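Local atomic coordinates of restriction endonuclease R.BpuJI (Bacillus pumilus, PDB entry 2VLA), a protein that recognises a specific DNA sequence through this N-terminal domain and, as a restriction endonuclease, is thought to cut DNA with another part of its chain. Residues C11-G16 with F113-G118; K107-K112 with Q275-V280; F253-Y258 with K267-D272. One frame throughout, in Å; residues are numbered along the deposited sequence. Where two conformers were deposited one is given.

Contact 1 of 3, residues C11-G16 with F113-G118. With nucleotides of chain B; nucleotides of chain C.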
loop_
_atom_site.group_PDB
_atom_site.type_symbol
_atom_site.label_atom_id
_atom_site.label_comp_id
_atom_site.label_asym_id
_atom_site.label_seq_id
_atom_site.Cartn_x
_atom_site.Cartn_y
_atom_site.Cartn_z
ATOM N N CYS A 11 -10.321 -5.236 -0.762
ATOM C CA CYS A 11 -9.474 -4.455 -1.628
ATOM C C CYS A 11 -8.015 -4.636 -1.193
ATOM O O CYS A 11 -7.549 -3.991 -0.270
ATOM C CB CYS A 11 -9.903 -2.950 -1.596
ATOM S SG CYS A 11 -9.106 -1.904 -2.762
ATOM N N THR A 12 -7.335 -5.566 -1.837
ATOM C CA THR A 12 -6.060 -6.018 -1.314
ATOM C C THR A 12 -4.901 -5.147 -1.739
ATOM O O THR A 12 -5.017 -4.307 -2.708
ATOM C CB THR A 12 -5.728 -7.469 -1.735
ATOM O OG1 THR A 12 -5.648 -7.553 -3.147
ATOM C CG2 THR A 12 -6.766 -8.434 -1.234
ATOM N N ILE A 13 -3.781 -5.325 -1.010
ATOM C CA ILE A 13 -2.471 -4.996 -1.500
ATOM C C ILE A 13 -1.664 -6.288 -1.517
ATOM O O ILE A 13 -2.071 -7.292 -0.926
ATOM C CB ILE A 13 -1.766 -3.914 -0.649
ATOM C CG1 ILE A 13 -1.495 -4.414 0.786
ATOM C CG2 ILE A 13 -2.615 -2.602 -0.618
ATOM C CD1 ILE A 13 -0.357 -3.699 1.466
ATOM N N ILE A 14 -0.549 -6.255 -2.213
ATOM C CA ILE A 14 0.356 -7.382 -2.344
ATOM C C ILE A 14 0.761 -7.871 -0.967
ATOM O O ILE A 14 0.941 -7.091 -0.033
ATOM C CB ILE A 14 1.581 -6.985 -3.193
ATOM C CG1 ILE A 14 1.175 -6.957 -4.690
ATOM C CG2 ILE A 14 2.783 -7.941 -2.962
ATOM C CD1 ILE A 14 2.172 -6.316 -5.580
ATOM N N ARG A 15 0.807 -9.197 -0.825
ATOM C CA ARG A 15 1.143 -9.821 0.450
ATOM C C ARG A 15 2.648 -9.741 0.725
ATOM O O ARG A 15 3.452 -9.984 -0.150
ATOM C CB ARG A 15 0.649 -11.262 0.438
ATOM C CG ARG A 15 0.772 -11.973 1.797
ATOM C CD ARG A 15 -0.042 -13.270 1.856
ATOM N NE ARG A 15 -1.469 -12.978 1.891
ATOM C CZ ARG A 15 -2.408 -13.880 2.056
ATOM N NH1 ARG A 15 -2.087 -15.166 2.220
ATOM N NH2 ARG A 15 -3.673 -13.527 2.082
ATOM N N GLY A 16 2.993 -9.335 1.941
ATOM C CA GLY A 16 4.385 -9.031 2.268
ATOM C C GLY A 16 5.343 -10.210 2.305
ATOM O O GLY A 16 4.917 -11.374 2.468
ATOM N N PHE A 113 0.625 5.703 -2.594
ATOM C CA PHE A 113 -0.287 4.584 -2.719
ATOM C C PHE A 113 -1.688 5.103 -3.043
ATOM O O PHE A 113 -2.097 6.164 -2.549
ATOM C CB PHE A 113 -0.317 3.739 -1.415
ATOM C CG PHE A 113 -0.129 2.233 -1.633
ATOM C CD1 PHE A 113 -1.076 1.473 -2.270
ATOM C CD2 PHE A 113 0.979 1.604 -1.154
ATOM C CE1 PHE A 113 -0.907 0.102 -2.421
ATOM C CE2 PHE A 113 1.129 0.240 -1.283
ATOM C CZ PHE A 113 0.197 -0.491 -1.909
ATOM N N GLN A 114 -2.445 4.309 -3.779
ATOM C CA GLN A 114 -3.818 4.596 -4.048
ATOM C C GLN A 114 -4.507 3.350 -4.509
ATOM O O GLN A 114 -3.835 2.348 -4.866
ATOM C CB GLN A 114 -3.912 5.666 -5.147
ATOM C CG GLN A 114 -3.132 5.290 -6.377
ATOM C CD GLN A 114 -3.447 6.200 -7.562
ATOM O OE1 GLN A 114 -2.979 7.337 -7.620
ATOM N NE2 GLN A 114 -4.228 5.694 -8.508
ATOM N N PHE A 115 -5.843 3.391 -4.533
ATOM C CA PHE A 115 -6.638 2.416 -5.270
ATOM C C PHE A 115 -7.486 3.213 -6.283
ATOM O O PHE A 115 -7.987 4.289 -5.947
ATOM C CB PHE A 115 -7.592 1.663 -4.363
ATOM C CG PHE A 115 -6.918 0.876 -3.239
ATOM C CD1 PHE A 115 -6.021 -0.173 -3.506
ATOM C CD2 PHE A 115 -7.206 1.170 -1.934
ATOM C CE1 PHE A 115 -5.458 -0.957 -2.434
ATOM C CE2 PHE A 115 -6.640 0.383 -0.865
ATOM C CZ PHE A 115 -5.758 -0.652 -1.152
ATOM N N PRO A 116 -7.629 2.704 -7.516
ATOM C CA PRO A 116 -6.963 1.524 -8.049
ATOM C C PRO A 116 -5.508 1.795 -8.321
ATOM O O PRO A 116 -5.052 2.939 -8.228
ATOM C CB PRO A 116 -7.720 1.261 -9.398
ATOM C CG PRO A 116 -8.903 2.195 -9.382
ATOM C CD PRO A 116 -8.494 3.344 -8.528
ATOM N N ASN A 117 -4.768 0.748 -8.663
ATOM C CA ASN A 117 -3.387 0.889 -8.989
ATOM C C ASN A 117 -2.905 -0.197 -9.951
ATOM O O ASN A 117 -3.650 -1.140 -10.285
ATOM C CB ASN A 117 -2.549 0.896 -7.697
ATOM C CG ASN A 117 -2.649 -0.420 -6.931
ATOM O OD1 ASN A 117 -2.346 -1.482 -7.483
ATOM N ND2 ASN A 117 -3.145 -0.360 -5.676
ATOM N N GLY A 118 -1.661 -0.084 -10.381
ATOM C CA GLY A 118 -1.081 -1.047 -11.306
ATOM C C GLY A 118 -0.223 -2.095 -10.651
ATOM O O GLY A 118 0.547 -2.775 -11.323
ATOM P P DC B 7 -6.860 -13.474 -4.122
ATOM O OP1 DC B 7 -8.202 -13.852 -4.597
ATOM O OP2 DC B 7 -6.696 -12.181 -3.433
ATOM O "O5'" DC B 7 -6.245 -14.592 -3.153
ATOM C "C5'" DC B 7 -6.311 -15.965 -3.521
ATOM C "C4'" DC B 7 -5.552 -16.825 -2.520
ATOM O "O4'" DC B 7 -4.120 -16.565 -2.629
ATOM C "C3'" DC B 7 -5.879 -16.560 -1.045
ATOM O "O3'" DC B 7 -5.951 -17.797 -0.367
ATOM C "C2'" DC B 7 -4.664 -15.807 -0.532
ATOM C "C1'" DC B 7 -3.584 -16.486 -1.316
ATOM N N1 DC B 7 -2.272 -15.823 -1.424
ATOM C C2 DC B 7 -1.132 -16.617 -1.470
ATOM O O2 DC B 7 -1.260 -17.842 -1.336
ATOM N N3 DC B 7 0.076 -16.037 -1.612
ATOM C C4 DC B 7 0.146 -14.712 -1.794
ATOM N N4 DC B 7 1.338 -14.154 -1.950
ATOM C C5 DC B 7 -1.010 -13.891 -1.759
ATOM C C6 DC B 7 -2.184 -14.476 -1.570
ATOM P P DA C 4 7.131 -11.209 6.143
ATOM O OP1 DA C 4 8.016 -11.091 7.247
ATOM O OP2 DA C 4 6.723 -10.029 5.339
ATOM O "O5'" DA C 4 7.548 -12.370 5.206
ATOM C "C5'" DA C 4 8.210 -13.521 5.796
ATOM C "C4'" DA C 4 7.863 -14.756 5.005
ATOM O "O4'" DA C 4 6.498 -15.168 5.255
ATOM C "C3'" DA C 4 7.970 -14.598 3.478
ATOM O "O3'" DA C 4 8.464 -15.813 2.942
ATOM C "C2'" DA C 4 6.521 -14.390 3.079
ATOM C "C1'" DA C 4 5.817 -15.351 4.015
ATOM N N9 DA C 4 4.412 -15.111 4.214
ATOM C C8 DA C 4 3.754 -13.896 4.229
ATOM N N7 DA C 4 2.476 -13.999 4.476
ATOM C C5 DA C 4 2.246 -15.358 4.637
ATOM C C6 DA C 4 1.106 -16.104 4.902
ATOM N N6 DA C 4 -0.120 -15.629 5.105
ATOM N N1 DA C 4 1.269 -17.460 5.015
ATOM C C2 DA C 4 2.503 -17.993 4.819
ATOM N N3 DA C 4 3.641 -17.395 4.583
ATOM C C4 DA C 4 3.444 -16.042 4.479
ATOM P P DG B 8 -7.182 -18.234 0.554
ATOM O OP1 DG B 8 -8.412 -18.135 -0.230
ATOM O OP2 DG B 8 -7.128 -17.525 1.840
ATOM O "O5'" DG B 8 -6.797 -19.746 0.860
ATOM C "C5'" DG B 8 -6.680 -20.662 -0.231
ATOM C "C4'" DG B 8 -5.724 -21.782 0.104
ATOM O "O4'" DG B 8 -4.371 -21.265 0.184
ATOM C "C3'" DG B 8 -5.964 -22.471 1.432
ATOM O "O3'" DG B 8 -5.652 -23.886 1.308
ATOM C "C2'" DG B 8 -5.030 -21.719 2.407
ATOM C "C1'" DG B 8 -3.845 -21.385 1.520
ATOM N N9 DG B 8 -3.146 -20.127 1.760
ATOM C C8 DG B 8 -3.704 -18.874 1.915
ATOM N N7 DG B 8 -2.820 -17.928 2.023
ATOM C C5 DG B 8 -1.599 -18.596 1.887
ATOM C C6 DG B 8 -0.293 -18.089 1.845
ATOM O O6 DG B 8 0.101 -16.938 1.958
ATOM N N1 DG B 8 0.673 -19.117 1.690
ATOM C C2 DG B 8 0.386 -20.450 1.520
ATOM N N2 DG B 8 1.461 -21.292 1.377
ATOM N N3 DG B 8 -0.851 -20.933 1.529
ATOM C C4 DG B 8 -1.782 -19.951 1.700
HETATM O O HOH W 1 -3.214 -3.040 -4.449
#

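Contact 2 of 3, residues K107-K112 with Q275-V280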
loop_
_atom_site.group_PDB
_atom_site.type_symbol
_atom_site.label_atom_id
_atom_site.label_comp_id
_atom_site.label_asym_id
_atom_site.label_seq_id
_atom_site.Cartn_x
_atom_site.Cartn_y
_atom_site.Cartn_z
ATOM N N LYS A 107 7.351 6.424 4.099
ATOM C CA LYS A 107 6.522 7.643 3.983
ATOM C C LYS A 107 6.142 7.862 2.533
ATOM O O LYS A 107 4.983 8.139 2.221
ATOM C CB LYS A 107 7.275 8.869 4.509
ATOM C CG LYS A 107 7.258 9.021 6.029
ATOM C CD LYS A 107 8.119 10.199 6.487
ATOM C CE LYS A 107 8.076 10.381 8.021
ATOM N NZ LYS A 107 9.075 9.560 8.730
ATOM N N ASP A 108 7.115 7.724 1.643
ATOM C CA ASP A 108 6.895 7.975 0.226
ATOM C C ASP A 108 5.938 6.945 -0.375
ATOM O O ASP A 108 5.053 7.296 -1.152
ATOM C CB ASP A 108 8.229 7.962 -0.523
ATOM C CG ASP A 108 8.092 8.405 -1.971
ATOM O OD1 ASP A 108 7.816 9.631 -2.205
ATOM O OD2 ASP A 108 8.228 7.552 -2.876
ATOM N N ILE A 109 6.118 5.674 -0.024
ATOM C CA ILE A 109 5.170 4.652 -0.399
ATOM C C ILE A 109 3.736 5.023 0.040
ATOM O O ILE A 109 2.787 4.916 -0.755
ATOM C CB ILE A 109 5.595 3.275 0.175
ATOM C CG1 ILE A 109 6.738 2.703 -0.689
ATOM C CG2 ILE A 109 4.414 2.319 0.269
ATOM C CD1 ILE A 109 7.422 1.419 -0.116
ATOM N N CYS A 110 3.587 5.497 1.272
ATOM C CA CYS A 110 2.271 5.809 1.806
ATOM C C CYS A 110 1.705 7.033 1.092
ATOM O O CYS A 110 0.496 7.101 0.818
ATOM C CB CYS A 110 2.330 6.049 3.312
ATOM S SG CYS A 110 2.604 4.537 4.289
ATOM N N PHE A 111 2.573 7.968 0.742
ATOM C CA PHE A 111 2.150 9.188 0.033
ATOM C C PHE A 111 1.598 8.871 -1.349
ATOM O O PHE A 111 0.623 9.521 -1.815
ATOM C CB PHE A 111 3.308 10.144 -0.067
ATOM C CG PHE A 111 2.928 11.466 -0.677
ATOM C CD1 PHE A 111 2.215 12.425 0.062
ATOM C CD2 PHE A 111 3.193 11.724 -1.993
ATOM C CE1 PHE A 111 1.805 13.626 -0.527
ATOM C CE2 PHE A 111 2.787 12.928 -2.575
ATOM C CZ PHE A 111 2.094 13.866 -1.820
ATOM N N LYS A 112 2.232 7.930 -2.038
ATOM C CA LYS A 112 1.914 7.596 -3.419
ATOM C C LYS A 112 0.851 6.523 -3.609
ATOM O O LYS A 112 0.265 6.410 -4.688
ATOM C CB LYS A 112 3.178 7.180 -4.162
ATOM C CG LYS A 112 4.200 8.300 -4.289
ATOM C CD LYS A 112 4.073 9.049 -5.579
ATOM C CE LYS A 112 5.286 9.949 -5.812
ATOM N NZ LYS A 112 6.352 9.284 -6.643
ATOM N N GLN A 275 5.860 4.294 -13.441
ATOM C CA GLN A 275 6.541 5.583 -13.532
ATOM C C GLN A 275 6.023 6.575 -12.482
ATOM O O GLN A 275 6.793 7.343 -11.907
ATOM C CB GLN A 275 6.365 6.176 -14.936
ATOM C CG GLN A 275 6.865 7.614 -15.074
ATOM C CD GLN A 275 8.367 7.748 -14.855
ATOM O OE1 GLN A 275 9.142 6.850 -15.196
ATOM N NE2 GLN A 275 8.787 8.893 -14.314
ATOM N N TYR A 276 4.710 6.593 -12.281
ATOM C CA TYR A 276 4.119 7.412 -11.232
ATOM C C TYR A 276 4.607 6.981 -9.840
ATOM O O TYR A 276 5.027 7.803 -9.023
ATOM C CB TYR A 276 2.584 7.340 -11.294
ATOM C CG TYR A 276 1.943 7.700 -10.002
ATOM C CD1 TYR A 276 1.890 9.009 -9.570
ATOM C CD2 TYR A 276 1.423 6.723 -9.179
ATOM C CE1 TYR A 276 1.351 9.324 -8.339
ATOM C CE2 TYR A 276 0.900 7.021 -7.965
ATOM C CZ TYR A 276 0.875 8.302 -7.526
ATOM O OH TYR A 276 0.352 8.595 -6.295
ATOM N N TYR A 277 4.537 5.693 -9.576
ATOM C CA TYR A 277 4.704 5.167 -8.207
ATOM C C TYR A 277 6.149 5.107 -7.771
ATOM O O TYR A 277 6.450 5.340 -6.613
ATOM C CB TYR A 277 4.083 3.786 -8.111
ATOM C CG TYR A 277 4.173 3.164 -6.715
ATOM C CD1 TYR A 277 3.444 3.685 -5.663
ATOM C CD2 TYR A 277 4.931 2.030 -6.481
ATOM C CE1 TYR A 277 3.495 3.137 -4.422
ATOM C CE2 TYR A 277 4.960 1.460 -5.249
ATOM C CZ TYR A 277 4.247 2.021 -4.221
ATOM O OH TYR A 277 4.284 1.435 -2.965
ATOM N N SER A 278 7.045 4.805 -8.709
ATOM C CA SER A 278 8.427 4.491 -8.363
ATOM C C SER A 278 9.378 5.690 -8.462
ATOM O O SER A 278 10.431 5.699 -7.822
ATOM C CB SER A 278 8.940 3.381 -9.255
ATOM O OG SER A 278 9.275 3.863 -10.542
ATOM N N ASN A 279 8.994 6.698 -9.258
ATOM C CA ASN A 279 9.936 7.733 -9.738
ATOM C C ASN A 279 9.456 9.126 -9.396
ATOM O O ASN A 279 8.321 9.314 -9.041
ATOM C CB ASN A 279 10.103 7.647 -11.276
ATOM C CG ASN A 279 10.939 6.449 -11.714
ATOM O OD1 ASN A 279 11.692 5.898 -10.934
ATOM N ND2 ASN A 279 10.777 6.031 -12.974
ATOM N N VAL A 280 10.344 10.107 -9.527
ATOM C CA VAL A 280 10.013 11.487 -9.155
ATOM C C VAL A 280 9.359 12.237 -10.315
ATOM O O VAL A 280 9.822 12.160 -11.452
ATOM C CB VAL A 280 11.261 12.248 -8.709
ATOM C CG1 VAL A 280 10.901 13.658 -8.280
ATOM C CG2 VAL A 280 11.969 11.491 -7.575
HETATM O O HOH W 2 8.330 7.348 -5.707
HETATM O O HOH W 3 5.150 10.513 -8.991
#

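Contact 3 of 3, residues F253-Y258 with K267-D272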
loop_
_atom_site.group_PDB
_atom_site.type_symbol
_atom_site.label_atom_id
_atom_site.label_comp_id
_atom_site.label_asym_id
_atom_site.label_seq_id
_atom_site.Cartn_x
_atom_site.Cartn_y
_atom_site.Cartn_z
ATOM N N PHE A 253 -2.866 9.328 -9.898
ATOM C CA PHE A 253 -2.839 8.496 -11.093
ATOM C C PHE A 253 -4.263 8.067 -11.464
ATOM O O PHE A 253 -4.982 7.494 -10.662
ATOM C CB PHE A 253 -1.939 7.263 -10.862
ATOM C CG PHE A 253 -1.858 6.345 -12.033
ATOM C CD1 PHE A 253 -0.955 6.586 -13.064
ATOM C CD2 PHE A 253 -2.692 5.240 -12.127
ATOM C CE1 PHE A 253 -0.876 5.730 -14.150
ATOM C CE2 PHE A 253 -2.621 4.391 -13.213
ATOM C CZ PHE A 253 -1.713 4.649 -14.233
ATOM N N ASN A 254 -4.687 8.435 -12.665
ATOM C CA ASN A 254 -6.062 8.225 -13.079
ATOM C C ASN A 254 -6.252 6.923 -13.859
ATOM O O ASN A 254 -5.945 6.850 -15.072
ATOM C CB ASN A 254 -6.524 9.419 -13.936
ATOM C CG ASN A 254 -7.944 9.308 -14.349
ATOM O OD1 ASN A 254 -8.645 8.384 -13.975
ATOM N ND2 ASN A 254 -8.394 10.264 -15.161
ATOM N N ALA A 255 -6.766 5.894 -13.171
ATOM C CA ALA A 255 -6.947 4.575 -13.782
ATOM C C ALA A 255 -8.104 4.569 -14.780
ATOM O O ALA A 255 -8.251 3.647 -15.585
ATOM C CB ALA A 255 -7.190 3.538 -12.689
ATOM N N TYR A 256 -8.921 5.594 -14.715
ATOM C CA TYR A 256 -10.190 5.615 -15.442
ATOM C C TYR A 256 -10.047 6.170 -16.870
ATOM O O TYR A 256 -11.013 6.232 -17.610
ATOM C CB TYR A 256 -11.233 6.385 -14.631
ATOM C CG TYR A 256 -11.662 5.629 -13.400
ATOM C CD1 TYR A 256 -10.923 5.707 -12.210
ATOM C CD2 TYR A 256 -12.709 4.741 -13.449
ATOM C CE1 TYR A 256 -11.269 4.973 -11.090
ATOM C CE2 TYR A 256 -13.063 3.980 -12.331
ATOM C CZ TYR A 256 -12.326 4.109 -11.143
ATOM O OH TYR A 256 -12.660 3.347 -10.051
ATOM N N LYS A 257 -8.830 6.517 -17.265
ATOM C CA LYS A 257 -8.592 6.986 -18.631
ATOM C C LYS A 257 -8.038 5.869 -19.518
ATOM O O LYS A 257 -7.638 6.110 -20.649
ATOM C CB LYS A 257 -7.633 8.166 -18.626
ATOM C CG LYS A 257 -6.197 7.789 -18.346
ATOM C CD LYS A 257 -5.297 9.003 -18.374
ATOM C CE LYS A 257 -3.845 8.624 -18.113
ATOM N NZ LYS A 257 -2.949 9.823 -18.013
ATOM N N TYR A 258 -7.977 4.655 -18.979
ATOM C CA TYR A 258 -7.524 3.517 -19.735
ATOM C C TYR A 258 -8.685 2.611 -20.119
ATOM O O TYR A 258 -9.615 2.412 -19.344
ATOM C CB TYR A 258 -6.482 2.729 -18.919
ATOM C CG TYR A 258 -5.240 3.531 -18.600
ATOM C CD1 TYR A 258 -5.181 4.338 -17.469
ATOM C CD2 TYR A 258 -4.128 3.495 -19.438
ATOM C CE1 TYR A 258 -4.065 5.094 -17.196
ATOM C CE2 TYR A 258 -3.008 4.225 -19.161
ATOM C CZ TYR A 258 -2.980 5.044 -18.045
ATOM O OH TYR A 258 -1.833 5.785 -17.752
ATOM N N LYS A 267 -1.188 -2.357 -21.621
ATOM C CA LYS A 267 0.245 -2.265 -21.464
ATOM C C LYS A 267 0.671 -0.911 -20.918
ATOM O O LYS A 267 1.543 -0.842 -20.039
ATOM C CB LYS A 267 0.955 -2.555 -22.788
ATOM C CG LYS A 267 0.811 -3.990 -23.265
ATOM C CD LYS A 267 1.630 -4.238 -24.518
ATOM N N SER A 268 0.052 0.163 -21.414
ATOM C CA SER A 268 0.384 1.510 -20.963
ATOM C C SER A 268 0.029 1.705 -19.483
ATOM O O SER A 268 0.729 2.390 -18.751
ATOM C CB SER A 268 -0.359 2.536 -21.800
ATOM O OG SER A 268 0.133 2.574 -23.140
ATOM N N PHE A 269 -1.081 1.122 -19.072
ATOM C CA PHE A 269 -1.543 1.244 -17.693
ATOM C C PHE A 269 -0.448 0.851 -16.722
ATOM O O PHE A 269 -0.123 1.601 -15.815
ATOM C CB PHE A 269 -2.771 0.383 -17.480
ATOM C CG PHE A 269 -3.266 0.369 -16.078
ATOM C CD1 PHE A 269 -3.942 1.429 -15.558
ATOM C CD2 PHE A 269 -3.043 -0.737 -15.269
ATOM C CE1 PHE A 269 -4.427 1.399 -14.268
ATOM C CE2 PHE A 269 -3.500 -0.758 -13.968
ATOM C CZ PHE A 269 -4.194 0.317 -13.479
ATOM N N PHE A 270 0.115 -0.337 -16.908
ATOM C CA PHE A 270 1.095 -0.835 -15.967
ATOM C C PHE A 270 2.411 -0.080 -16.051
ATOM O O PHE A 270 3.050 0.154 -15.036
ATOM C CB PHE A 270 1.307 -2.327 -16.152
ATOM C CG PHE A 270 0.124 -3.145 -15.746
ATOM C CD1 PHE A 270 -0.235 -3.251 -14.416
ATOM C CD2 PHE A 270 -0.661 -3.773 -16.693
ATOM C CE1 PHE A 270 -1.339 -3.967 -14.042
ATOM C CE2 PHE A 270 -1.754 -4.504 -16.318
ATOM C CZ PHE A 270 -2.084 -4.613 -14.982
ATOM N N LYS A 271 2.782 0.360 -17.250
ATOM C CA LYS A 271 4.007 1.129 -17.420
ATOM C C LYS A 271 3.884 2.508 -16.789
ATOM O O LYS A 271 4.787 2.958 -16.069
ATOM C CB LYS A 271 4.358 1.271 -18.903
ATOM C CG LYS A 271 5.726 1.862 -19.138
ATOM N N ASP A 272 2.762 3.182 -17.056
ATOM C CA ASP A 272 2.525 4.501 -16.518
ATOM C C ASP A 272 2.388 4.443 -14.998
ATOM O O ASP A 272 2.851 5.346 -14.293
ATOM C CB ASP A 272 1.250 5.103 -17.110
ATOM C CG ASP A 272 1.341 5.334 -18.611
ATOM O OD1 ASP A 272 2.460 5.386 -19.163
ATOM O OD2 ASP A 272 0.277 5.505 -19.232
#

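Contact 1 of 3, residues C11-G16 with F113-G118
C11 to I13 and F113 to F115 belong to two irregular loops that pass in nearly opposite senses, their end-to-end directions 150° apart, nearest at C11 and F115, where the CA atoms are 8.3 Å apart. No direct hydrogen bond spans this gap; side chains and one water do. C11 SG lies over the middle of the F115 ring, 3.5 Å from its centroid and 8° off the normal, a cysteine sulfur-aromatic contact. I13 CG2 approaches the edge of that ring, 3.7 Å from F115 CZ, and the same methyl is 3.7 Å from F113 CE1. In this DNA-recognition domain, the loop packed here runs on into the cognate DNA. R15 CG leaves opposite the backbone N (chi1 -172°), and a bend at chi3 turns the guanidinium so that R15 NH1 donates to both N7 (2.9 Å) and O6 (2.8 Å) of DG8 of chain B, the major-groove edge of a guanine, while C6 of DC7 of chain B lies over one guanidinium face. A water donates to T12 O and accepts from N117 ND2, which also donates to Q114 O across the turn containing the cis peptide before P116. T12 O has a second partner in K128 NZ.

Contact 2 of 3, residues K107-K112 with Q275-V280
Y276, Y277 and N279 meet I109 and K112 where the C-terminal end of helix 102-112 packs against the C-terminal end of helix 263-278, a helix-helix contact in which a lysine from one helix end reaches the carbonyls of the other. Y276 comes first along the second segment. Its OH donates to K112 O at 2.7 Å, reaching that carbonyl from the side (C=O...O 115°) with a tilt of 18° from its plane. The lysine slides past the tyrosine in the opposite direction, K112 CD 3.8 Å from Y276 OH; bends at chi2 (-94°) and chi4 then bring K112 NZ within 3.1 Å of Y276 O, almost straight in line with that carbonyl. The two residues thus exchange bonds, each side chain gripping the other's backbone. A water accepts from K112 NZ and donates to Y276 O. The Y277 ring approaches with CD1 3.8 Å from K112 CB, and Y277 OH rests 3.4 Å from I109 CG2 while hydrogen-bonding to L76 O. A second water donates to both Y277 O and D108 OD2 and accepts from K112 NZ; D108 is held besides by a salt bridge to R92. Past the helix, the OD1 of N279 accepts from G91 N, and its backbone also takes a share of the ammonium group: K112 NZ to N279 O is 3.1 Å, a weak hydrogen bond.

Contact 3 of 3, residues F253-Y258 with K267-D272
F269 packs among F253, A255 and Y258, forming with F253 and Y258 an aromatic cluster that fastens a loop onto helix 263-278, the helix that follows it closely in sequence. The loop has its own local order: N254 OD1 accepts from Y256 N in an Asx turn, and residues 255-257 make a short 3-10 segment that carries the chain round to Y258. The side chain of F269 can be followed outward from the helix. Already at the backbone, F269 CA sits over the Y258 ring, 4.0 Å from the centroid, in a CH-pi contact. F269 CB is next, 3.9 Å from Y258 CD2. With CG anti to the backbone N (chi1 176°), the ring projects into the cluster, and F269 CD1 comes within 3.7 Å of Y258 CD1. This edge of F269 is directed at the face of Y258, the planes 79° apart, an edge-to-face pair. Farther out, F269 CE1 meets two loop residues at once, F253 CE2 at 3.7 Å and A255 CB at 3.8 Å, the F253 and F269 rings lying oblique to one another. On the other side, F269 CD2 lies over the centre of the F270 ring, and F270 itself packs on a phosphate of the bound DNA. F260 adds another edge-to-face partner to F269, and W273 does the same for F253. D272, three residues on, also meets the loop: F253 CE1 touches D272 CB at 3.7 Å, edge on. Y258, one face of which meets F269, ends in the contact's one hydrogen bond across the segments. Ring and carboxylate planes are 50° apart, and Y258 OH donates to the anti lone pair of D272 OD2 at 2.6 Å.

How the contacts relate
The three contacts lie 13 to 15 Å apart, centre to centre, and each touches the other two. Contact 1 lies deepest, about 5 Å from the centre of the chain; contact 3 lies about 17 Å out. Contacts 2 and 3 share helix 263-278, with contact 3 nested inside the long loop that contact 2 closes, whereas contacts 1 and 2 alternate along the sequence: 113-118 directly follows helix 102-112. A probable hydrogen bond from Q114 NE2 to F253 O ties the loops of contacts 1 and 3. Helix 263-278 joins directly, Q114 packing on W273 and Y276, F269 and F270 on N117 and G118. The R15-bearing loop thus packs on a loop held by that helix.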